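Local coordinates for galactose-binding-like protein (Bacteroides thetaiotaomicron, PDB 7M1B) that may bind galactose or related glycans as a SusE-like protein, with a possible degradative capacity in its family, at residues A[121-126]-A[265-270]. Sequence-based numbering, arbitrary orientation.
Sequences PTFGGI and TAQLSR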
ATOM      1  N   PRO A 121      15.551  -3.518  -7.062  1.00 25.95           N
ATOM      2  CA  PRO A 121      14.920  -2.277  -7.493  1.00 22.80           C
ATOM      3  C   PRO A 121      13.674  -1.994  -6.653  1.00 20.04           C
ATOM      4  O   PRO A 121      12.973  -2.913  -6.206  1.00 24.62           O
ATOM      5  CB  PRO A 121      14.481  -2.577  -8.933  1.00 22.24           C
ATOM      6  CG  PRO A 121      15.164  -3.846  -9.345  1.00 26.75           C
ATOM      7  CD  PRO A 121      15.566  -4.586  -8.072  1.00 25.78           C
ATOM      8  N   THR A 122      13.438  -0.682  -6.448  1.00 22.75           N
ATOM      9  CA  THR A 122      12.146  -0.206  -5.942  1.00 22.95           C
ATOM     10  C   THR A 122      11.760   1.055  -6.729  1.00 23.67           C
ATOM     11  O   THR A 122      12.501   1.520  -7.620  1.00 24.47           O
ATOM     12  CB  THR A 122      12.167   0.064  -4.412  1.00 23.04           C
ATOM     13  OG1 THR A 122      10.821   0.272  -3.935  1.00 24.71           O
ATOM     14  CG2 THR A 122      13.023   1.260  -4.031  1.00 22.89           C
ATOM     15  N   PHE A 123      10.583   1.624  -6.428  1.00 22.08           N
ATOM     16  CA  PHE A 123      10.096   2.786  -7.168  1.00 23.82           C
ATOM     17  C   PHE A 123      11.040   3.959  -6.967  1.00 25.84           C
ATOM     18  O   PHE A 123      11.223   4.400  -5.828  1.00 25.69           O
ATOM     19  CB  PHE A 123       8.638   3.091  -6.790  1.00 21.71           C
ATOM     20  CG  PHE A 123       7.836   1.885  -7.203  1.00 19.08           C
ATOM     21  CD1 PHE A 123       7.402   1.810  -8.547  1.00 18.82           C
ATOM     22  CD2 PHE A 123       7.436   0.868  -6.336  1.00 20.93           C
ATOM     23  CE1 PHE A 123       6.767   0.672  -8.996  1.00 20.28           C
ATOM     24  CE2 PHE A 123       6.788  -0.280  -6.786  1.00 22.24           C
ATOM     25  CZ  PHE A 123       6.393  -0.335  -8.124  1.00 21.32           C
ATOM     26  N   GLY A 124      11.715   4.356  -8.061  1.00 22.91           N
ATOM     27  CA  GLY A 124      12.612   5.511  -8.108  1.00 25.43           C
ATOM     28  C   GLY A 124      13.933   5.242  -7.365  1.00 26.61           C
ATOM     29  O   GLY A 124      14.713   6.152  -7.081  1.00 30.34           O
ATOM     30  N   GLY A 125      14.277   3.975  -7.138  1.00 24.16           N
ATOM     31  CA  GLY A 125      15.568   3.699  -6.499  1.00 25.62           C
ATOM     32  C   GLY A 125      15.778   2.231  -6.191  1.00 23.57           C
ATOM     33  O   GLY A 125      15.448   1.336  -6.973  1.00 24.74           O
ATOM     34  N   ILE A 126      16.463   2.010  -5.047  1.00 22.72           N
ATOM     35  CA  ILE A 126      16.812   0.656  -4.672  1.00 25.93           C
ATOM     36  C   ILE A 126      16.402   0.426  -3.218  1.00 22.62           C
ATOM     37  O   ILE A 126      16.275   1.375  -2.424  1.00 23.66           O
ATOM     38  CB  ILE A 126      18.314   0.388  -4.899  1.00 27.49           C
ATOM     39  CG1 ILE A 126      19.143   1.449  -4.168  1.00 28.90           C
ATOM     40  CG2 ILE A 126      18.620   0.315  -6.392  1.00 29.69           C
ATOM     41  CD1 ILE A 126      20.650   1.075  -4.070  1.00 30.39           C
ATOM     42  N   THR A 265      -0.006 -10.529 -10.734  1.00 20.57           N
ATOM     43  CA  THR A 265       0.876 -10.246  -9.597  1.00 18.05           C
ATOM     44  C   THR A 265       1.690  -8.989  -9.887  1.00 20.48           C
ATOM     45  O   THR A 265       2.197  -8.827 -10.995  1.00 22.57           O
ATOM     46  CB  THR A 265       1.807 -11.432  -9.377  1.00 18.20           C
ATOM     47  OG1 THR A 265       0.946 -12.545  -9.059  1.00 24.43           O
ATOM     48  CG2 THR A 265       2.714 -11.223  -8.172  1.00 21.99           C
ATOM     49  N   ALA A 266       1.904  -8.158  -8.873  1.00 18.17           N
ATOM     50  CA  ALA A 266       2.627  -6.903  -9.078  1.00 16.25           C
ATOM     51  C   ALA A 266       3.353  -6.485  -7.809  1.00 19.65           C
ATOM     52  O   ALA A 266       2.905  -6.779  -6.724  1.00 20.27           O
ATOM     53  CB  ALA A 266       1.663  -5.813  -9.534  1.00 19.76           C
ATOM     54  N   GLN A 267       4.445  -5.736  -7.994  1.00 18.50           N
ATOM     55  CA  GLN A 267       5.102  -4.965  -6.950  1.00 17.90           C
ATOM     56  C   GLN A 267       4.383  -3.629  -6.873  1.00 18.77           C
ATOM     57  O   GLN A 267       4.378  -2.892  -7.856  1.00 20.31           O
ATOM     58  CB  GLN A 267       6.605  -4.775  -7.310  1.00 21.42           C
ATOM     59  CG  GLN A 267       7.431  -4.260  -6.121  1.00 25.48           C
ATOM     60  CD  GLN A 267       7.549  -5.204  -4.944  1.00 26.60           C
ATOM     61  OE1 GLN A 267       7.859  -6.395  -5.063  1.00 31.33           O
ATOM     62  NE2 GLN A 267       7.331  -4.652  -3.765  1.00 27.89           N
ATOM     63  N   LEU A 268       3.699  -3.321  -5.753  1.00 16.93           N
ATOM     64  CA  LEU A 268       2.844  -2.153  -5.682  1.00 17.65           C
ATOM     65  C   LEU A 268       3.593  -0.916  -5.207  1.00 16.68           C
ATOM     66  O   LEU A 268       4.396  -0.966  -4.235  1.00 18.59           O
ATOM     67  CB  LEU A 268       1.687  -2.470  -4.734  1.00 19.43           C
ATOM     68  CG  LEU A 268       0.728  -3.538  -5.244  1.00 17.25           C
ATOM     69  CD1 LEU A 268      -0.410  -3.821  -4.219  1.00 19.95           C
ATOM     70  CD2 LEU A 268       0.088  -3.122  -6.586  1.00 19.31           C
ATOM     71  N   SER A 269       3.242   0.218  -5.796  1.00 17.61           N
ATOM     72  CA  SER A 269       3.772   1.524  -5.456  1.00 17.95           C
ATOM     73  C   SER A 269       2.791   2.333  -4.620  1.00 17.54           C
ATOM     74  O   SER A 269       3.161   2.868  -3.596  1.00 19.33           O
ATOM     75  CB  SER A 269       4.255   2.311  -6.647  1.00 21.46           C
ATOM     76  OG  SER A 269       3.178   2.452  -7.605  1.00 21.82           O
ATOM     77  N   ARG A 270       1.586   2.518  -5.127  1.00 16.68           N
ATOM     78  CA  ARG A 270       0.619   3.388  -4.457  1.00 16.86           C
ATOM     79  C   ARG A 270      -0.773   3.105  -5.025  1.00 17.67           C
ATOM     80  O   ARG A 270      -0.907   2.324  -5.982  1.00 17.19           O
ATOM     81  CB  ARG A 270       1.031   4.830  -4.830  1.00 20.56           C
ATOM     82  CG  ARG A 270       0.849   5.172  -6.304  1.00 18.80           C
ATOM     83  CD  ARG A 270       1.438   6.579  -6.620  1.00 20.96           C
ATOM     84  NE  ARG A 270       1.183   6.973  -8.014  1.00 23.63           N
ATOM     85  CZ  ARG A 270       0.087   7.545  -8.550  1.00 21.70           C
ATOM     86  NH1 ARG A 270      -0.978   7.860  -7.825  1.00 24.04           N
ATOM     87  NH2 ARG A 270       0.083   7.794  -9.849  1.00 27.16           N
TER
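A type II beta turn closing a hairpin carries Phe-123 across a domain interface onto a classic beta bulge in strand 256-274, where Ser-269 and Arg-270 together lie opposite Tyr-377 of strand 370-380. The ring lies against Ser-269 CB, which sits over its face in a CH-pi contact, 3.4 Å from the centroid and 6° off the ring normal. Gln-267 O approaches the same ring at its edge, in plane, 3.3 Å from Phe-123 CZ, so the weakly positive rim of the ring meets a carbonyl oxygen while the pi cloud meets a C-H group. Leu-268 O comes in obliquely, 3.6 Å from Phe-123 CE2, and the CG methylene of Gln-267 adds a looser touch at CE2. The CB bond of Phe-123 points toward strand 256-274, and chi1 -62°, with CG anti to the carbonyl carbon, carries the ring on to it; in the turn behind, Thr-122 and Gly-125 are joined by a reciprocal pair of backbone hydrogen bonds. Through this ring the hairpin of strands 118-122 and 125-131, in the DUF5126 region, packs against the C-terminal region, which belongs to the galactose-binding-domain clan. Ser-269 OG bonds to Glu-202, which also forms a salt bridge with Arg-270, and Gln-267 NE2 bonds to Ile-349 O. On the hairpin side, Phe-123 O accepts a hydrogen bond from Arg-169, while the phenyl group also touches Thr-379.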